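PDB 4GB7: 6-aminohexanoate-dimer hydrolase from Bacillus anthracis, which probably hydrolyses the amide bond of 6-aminohexanoate dimers, as a serine hydrolase of the beta-lactamase family. Local coordinates for residues A[205-217]-A[224-236]. Numbering follows the deposited sequence.
Sequences ENQDAQLYLASNI and YDGPMKIYDMLQE
The CA atoms of Ala214, in the last turn of helix 206-214, and Lys229, the N-cap of helix 230-235, are the nearest such pair across the two segments, 4.6 Å apart; the N-to-C directions of the two short helices differ by 138°, closer to antiparallel than parallel, and their axes approach to 8.7 Å. The side chain at this point is a methyl group: Ala214 CB rests on Pro227 CG at 3.8 Å and on the start of helix 230-235, while Ala214 CA gives a C-H...O contact to Pro227 O. From the second helix Met233, a selenomethionine, extends CG anti to its backbone N (chi1 179°) and then bends at chi3 (74°), which lays SE against the first helix, 3.5 Å from Leu211 N, with Gln210 CB and Leu211 CB close by. Ile230 CG1 meets Leu211 CD1 and lies 3.8 Å from Ser215 OG, which donates to Leu211 O and is hydrogen-bonded to Gln298 NE2. Leu213 CB touches Tyr224 OH at 3.4 Å. That hydroxyl donates to Pro227 O at 2.6 Å and Gly226 N lies over the ring centre, so that the 224-227 loop curls over its own tyrosine ring. The polar link is indirect: one water donates to both Gln210 OE1 and Glu236 OE1, while Gln210 NE2 is held by Asn206 OD1 one turn back. Gln207 hydrogen-bonds through OE1 to Asn251 N and through NE2 to Tyr249 O, placing the first helix next to the probable SxxK active site. In this beta-lactamase-like fold the pair lies beside helix 251-265, where Leu211 and Ile230 touch Glu255 and Leu234 packs on Thr256 and Trp259.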
loop_
_atom_site.group_PDB
_atom_site.type_symbol
_atom_site.label_atom_id
_atom_site.label_comp_id
_atom_site.label_asym_id
_atom_site.label_seq_id
_atom_site.Cartn_x
_atom_site.Cartn_y
_atom_site.Cartn_z
ATOM N N GLU A 205 13.272 0.177 -8.961
ATOM C CA GLU A 205 14.245 -0.161 -7.933
ATOM C C GLU A 205 14.476 -1.671 -7.930
ATOM O O GLU A 205 13.575 -2.430 -8.206
ATOM C CB GLU A 205 13.744 0.284 -6.549
ATOM C CG GLU A 205 13.635 1.796 -6.390
ATOM C CD GLU A 205 13.473 2.245 -4.948
ATOM O OE1 GLU A 205 13.628 3.453 -4.735
ATOM O OE2 GLU A 205 13.213 1.423 -4.030
ATOM N N ASN A 206 15.695 -2.096 -7.623
ATOM C CA ASN A 206 15.994 -3.526 -7.589
ATOM C C ASN A 206 15.121 -4.304 -6.596
ATOM O O ASN A 206 14.747 -5.433 -6.847
ATOM C CB ASN A 206 17.461 -3.791 -7.259
ATOM C CG ASN A 206 17.849 -5.217 -7.554
ATOM O OD1 ASN A 206 17.482 -5.755 -8.612
ATOM N ND2 ASN A 206 18.553 -5.861 -6.620
ATOM N N GLN A 207 14.742 -3.682 -5.492
ATOM C CA GLN A 207 13.924 -4.377 -4.488
ATOM C C GLN A 207 12.539 -4.711 -5.051
ATOM O O GLN A 207 11.909 -5.675 -4.650
ATOM C CB GLN A 207 13.766 -3.523 -3.237
ATOM C CG GLN A 207 12.856 -2.320 -3.424
ATOM C CD GLN A 207 12.571 -1.627 -2.133
ATOM O OE1 GLN A 207 11.784 -2.108 -1.321
ATOM N NE2 GLN A 207 13.195 -0.496 -1.934
ATOM N N ASP A 208 12.062 -3.898 -6.004
ATOM C CA ASP A 208 10.837 -4.211 -6.699
ATOM C C ASP A 208 11.070 -5.273 -7.823
ATOM O O ASP A 208 10.323 -6.227 -7.942
ATOM C CB ASP A 208 10.260 -2.952 -7.357
ATOM C CG ASP A 208 9.558 -2.020 -6.387
ATOM O OD1 ASP A 208 8.959 -2.459 -5.402
ATOM O OD2 ASP A 208 9.544 -0.818 -6.660
ATOM N N ALA A 209 12.095 -5.058 -8.662
ATOM C CA ALA A 209 12.456 -5.972 -9.749
ATOM C C ALA A 209 12.576 -7.391 -9.188
ATOM O O ALA A 209 11.992 -8.325 -9.717
ATOM C CB ALA A 209 13.772 -5.526 -10.405
ATOM N N GLN A 210 13.279 -7.528 -8.076
ATOM C CA GLN A 210 13.512 -8.863 -7.496
ATOM C C GLN A 210 12.239 -9.533 -7.021
ATOM O O GLN A 210 12.055 -10.748 -7.206
ATOM C CB GLN A 210 14.545 -8.846 -6.385
ATOM C CG GLN A 210 15.958 -8.497 -6.869
ATOM C CD GLN A 210 16.410 -9.311 -8.069
ATOM O OE1 GLN A 210 16.424 -10.538 -8.010
ATOM N NE2 GLN A 210 16.754 -8.628 -9.177
ATOM N N LEU A 211 11.327 -8.751 -6.449
ATOM C CA LEU A 211 10.058 -9.328 -5.996
ATOM C C LEU A 211 9.262 -9.792 -7.179
ATOM O O LEU A 211 8.693 -10.868 -7.173
ATOM C CB LEU A 211 9.265 -8.274 -5.204
ATOM C CG LEU A 211 7.855 -8.679 -4.724
ATOM C CD1 LEU A 211 8.011 -9.653 -3.557
ATOM C CD2 LEU A 211 7.034 -7.436 -4.349
ATOM N N TYR A 212 9.252 -8.981 -8.241
ATOM C CA TYR A 212 8.540 -9.393 -9.436
ATOM C C TYR A 212 9.201 -10.591 -10.175
ATOM O O TYR A 212 8.493 -11.459 -10.636
ATOM C CB TYR A 212 8.347 -8.219 -10.380
ATOM C CG TYR A 212 7.561 -7.047 -9.795
ATOM C CD1 TYR A 212 6.610 -7.229 -8.798
ATOM C CD2 TYR A 212 7.697 -5.787 -10.315
ATOM C CE1 TYR A 212 5.885 -6.176 -8.287
ATOM C CE2 TYR A 212 7.003 -4.708 -9.780
ATOM C CZ TYR A 212 6.072 -4.902 -8.808
ATOM O OH TYR A 212 5.378 -3.825 -8.315
ATOM N N LEU A 213 10.537 -10.643 -10.251
ATOM C CA LEU A 213 11.230 -11.800 -10.807
ATOM C C LEU A 213 10.937 -13.049 -9.953
ATOM O O LEU A 213 10.610 -14.109 -10.472
ATOM C CB LEU A 213 12.717 -11.555 -10.875
ATOM C CG LEU A 213 13.138 -10.599 -12.005
ATOM C CD1 LEU A 213 14.496 -9.982 -11.657
ATOM C CD2 LEU A 213 13.124 -11.293 -13.368
ATOM N N ALA A 214 11.004 -12.894 -8.644
ATOM C CA ALA A 214 10.633 -13.987 -7.705
ATOM C C ALA A 214 9.226 -14.536 -7.919
ATOM O O ALA A 214 8.975 -15.743 -7.728
ATOM C CB ALA A 214 10.811 -13.529 -6.264
ATOM N N SER A 215 8.313 -13.644 -8.320
ATOM C CA SER A 215 6.924 -13.970 -8.534
ATOM C C SER A 215 6.632 -14.374 -9.972
ATOM O O SER A 215 5.476 -14.589 -10.316
ATOM C CB SER A 215 6.048 -12.749 -8.219
ATOM O OG SER A 215 6.264 -12.267 -6.929
ATOM N N ASN A 216 7.672 -14.420 -10.816
ATOM C CA ASN A 216 7.539 -14.822 -12.196
ATOM C C ASN A 216 6.704 -13.867 -13.047
ATOM O O ASN A 216 6.021 -14.309 -13.968
ATOM C CB ASN A 216 6.970 -16.252 -12.295
ATOM C CG ASN A 216 7.207 -16.876 -13.657
ATOM O OD1 ASN A 216 8.219 -16.611 -14.289
ATOM N ND2 ASN A 216 6.272 -17.705 -14.110
ATOM N N ILE A 217 6.717 -12.573 -12.722
ATOM C CA ILE A 217 5.912 -11.611 -13.491
ATOM C C ILE A 217 6.788 -10.570 -14.186
ATOM O O ILE A 217 6.275 -9.605 -14.756
ATOM C CB ILE A 217 4.772 -10.954 -12.656
ATOM C CG1 ILE A 217 5.282 -10.029 -11.552
ATOM C CG2 ILE A 217 3.845 -12.003 -12.074
ATOM C CD1 ILE A 217 4.162 -9.243 -10.862
ATOM N N TYR A 224 18.898 -17.077 -16.248
ATOM C CA TYR A 224 18.356 -16.646 -14.952
ATOM C C TYR A 224 18.758 -17.604 -13.848
ATOM O O TYR A 224 18.538 -18.805 -13.949
ATOM C CB TYR A 224 16.847 -16.584 -14.986
ATOM C CG TYR A 224 16.199 -16.034 -13.743
ATOM C CD1 TYR A 224 16.325 -14.703 -13.407
ATOM C CD2 TYR A 224 15.457 -16.875 -12.886
ATOM C CE1 TYR A 224 15.701 -14.186 -12.289
ATOM C CE2 TYR A 224 14.821 -16.373 -11.749
ATOM C CZ TYR A 224 14.962 -15.029 -11.451
ATOM O OH TYR A 224 14.366 -14.493 -10.352
ATOM N N ASP A 225 19.365 -17.040 -12.826
ATOM C CA ASP A 225 19.795 -17.760 -11.643
ATOM C C ASP A 225 19.277 -17.058 -10.378
ATOM O O ASP A 225 19.868 -17.128 -9.303
ATOM C CB ASP A 225 21.339 -17.825 -11.602
ATOM C CG ASP A 225 22.000 -16.442 -11.417
ATOM O OD1 ASP A 225 21.378 -15.384 -11.688
ATOM O OD2 ASP A 225 23.168 -16.413 -10.998
ATOM N N GLY A 226 18.164 -16.366 -10.513
ATOM C CA GLY A 226 17.620 -15.608 -9.432
ATOM C C GLY A 226 16.539 -16.353 -8.669
ATOM O O GLY A 226 16.319 -17.561 -8.854
ATOM N N PRO A 227 15.815 -15.614 -7.816
ATOM C CA PRO A 227 14.798 -16.276 -6.982
ATOM C C PRO A 227 13.642 -16.874 -7.789
ATOM O O PRO A 227 13.189 -16.271 -8.790
ATOM C CB PRO A 227 14.366 -15.134 -6.041
ATOM C CG PRO A 227 14.558 -13.908 -6.875
ATOM C CD PRO A 227 15.900 -14.175 -7.502
HETATM N N MSE A 228 13.159 -18.050 -7.367
HETATM C CA MSE A 228 12.061 -18.742 -8.056
HETATM C C MSE A 228 10.712 -18.590 -7.360
HETATM O O MSE A 228 9.681 -18.877 -7.946
HETATM C CB MSE A 228 12.399 -20.241 -8.238
HETATM C CG MSE A 228 13.684 -20.543 -9.070
HETATM SE SE MSE A 228 13.520 -19.890 -10.907
HETATM C CE MSE A 228 12.305 -21.290 -11.582
ATOM N N LYS A 229 10.755 -18.118 -6.116
ATOM C CA LYS A 229 9.592 -17.821 -5.319
ATOM C C LYS A 229 10.004 -16.723 -4.357
ATOM O O LYS A 229 11.184 -16.508 -4.146
ATOM C CB LYS A 229 9.135 -19.070 -4.597
ATOM C CG LYS A 229 10.119 -19.619 -3.601
ATOM C CD LYS A 229 9.586 -20.900 -2.991
ATOM C CE LYS A 229 10.507 -21.442 -1.931
ATOM N NZ LYS A 229 9.863 -22.522 -1.148
ATOM N N ILE A 230 9.034 -16.040 -3.752
ATOM C CA ILE A 230 9.316 -14.885 -2.882
ATOM C C ILE A 230 10.306 -15.216 -1.748
ATOM O O ILE A 230 11.224 -14.438 -1.469
ATOM C CB ILE A 230 7.997 -14.281 -2.341
ATOM C CG1 ILE A 230 7.189 -13.645 -3.474
ATOM C CG2 ILE A 230 8.263 -13.230 -1.248
ATOM C CD1 ILE A 230 5.766 -13.356 -3.039
ATOM N N TYR A 231 10.142 -16.357 -1.096
ATOM C CA TYR A 231 11.029 -16.646 -0.005
ATOM C C TYR A 231 12.485 -16.816 -0.420
ATOM O O TYR A 231 13.399 -16.549 0.392
ATOM C CB TYR A 231 10.550 -17.873 0.761
ATOM C CG TYR A 231 9.166 -17.778 1.400
ATOM C CD1 TYR A 231 8.567 -16.558 1.697
ATOM C CD2 TYR A 231 8.463 -18.914 1.718
ATOM C CE1 TYR A 231 7.329 -16.487 2.283
ATOM C CE2 TYR A 231 7.205 -18.845 2.326
ATOM C CZ TYR A 231 6.638 -17.635 2.601
ATOM O OH TYR A 231 5.403 -17.549 3.208
ATOM N N ASP A 232 12.710 -17.260 -1.652
ATOM C CA ASP A 232 14.076 -17.326 -2.220
ATOM C C ASP A 232 14.765 -15.962 -2.195
ATOM O O ASP A 232 15.956 -15.831 -1.917
ATOM C CB ASP A 232 14.057 -17.820 -3.672
ATOM C CG ASP A 232 13.741 -19.295 -3.823
ATOM O OD1 ASP A 232 13.640 -20.065 -2.811
ATOM O OD2 ASP A 232 13.621 -19.676 -5.018
HETATM N N MSE A 233 14.008 -14.934 -2.525
HETATM C CA MSE A 233 14.524 -13.568 -2.495
HETATM C C MSE A 233 14.996 -13.186 -1.104
HETATM O O MSE A 233 16.026 -12.571 -0.938
HETATM C CB MSE A 233 13.459 -12.583 -3.021
HETATM C CG MSE A 233 13.900 -11.116 -3.011
HETATM SE SE MSE A 233 12.486 -9.855 -3.285
HETATM C CE MSE A 233 11.692 -10.024 -1.509
ATOM N N LEU A 234 14.212 -13.560 -0.095
ATOM C CA LEU A 234 14.559 -13.224 1.277
ATOM C C LEU A 234 15.855 -13.907 1.667
ATOM O O LEU A 234 16.644 -13.325 2.407
ATOM C CB LEU A 234 13.437 -13.636 2.210
ATOM C CG LEU A 234 12.086 -12.938 1.967
ATOM C CD1 LEU A 234 11.046 -13.458 2.966
ATOM C CD2 LEU A 234 12.168 -11.402 1.926
ATOM N N GLN A 235 16.097 -15.100 1.111
ATOM C CA GLN A 235 17.284 -15.885 1.436
ATOM C C GLN A 235 18.529 -15.307 0.745
ATOM O O GLN A 235 19.663 -15.548 1.187
ATOM C CB GLN A 235 17.107 -17.356 1.017
ATOM C CG GLN A 235 16.100 -18.183 1.791
ATOM C CD GLN A 235 16.458 -18.409 3.229
ATOM O OE1 GLN A 235 17.481 -17.892 3.722
ATOM N NE2 GLN A 235 15.593 -19.147 3.948
ATOM N N GLU A 236 18.315 -14.536 -0.315
ATOM C CA GLU A 236 19.407 -13.860 -1.025
ATOM C C GLU A 236 19.843 -12.514 -0.398
ATOM O O GLU A 236 20.810 -11.900 -0.871
ATOM C CB GLU A 236 18.998 -13.579 -2.491
ATOM C CG GLU A 236 18.898 -14.813 -3.372
ATOM C CD GLU A 236 18.954 -14.488 -4.844
ATOM O OE1 GLU A 236 18.799 -13.307 -5.226
ATOM O OE2 GLU A 236 19.150 -15.426 -5.633
HETATM O O HOH W 1 16.692 -11.429 -5.276
#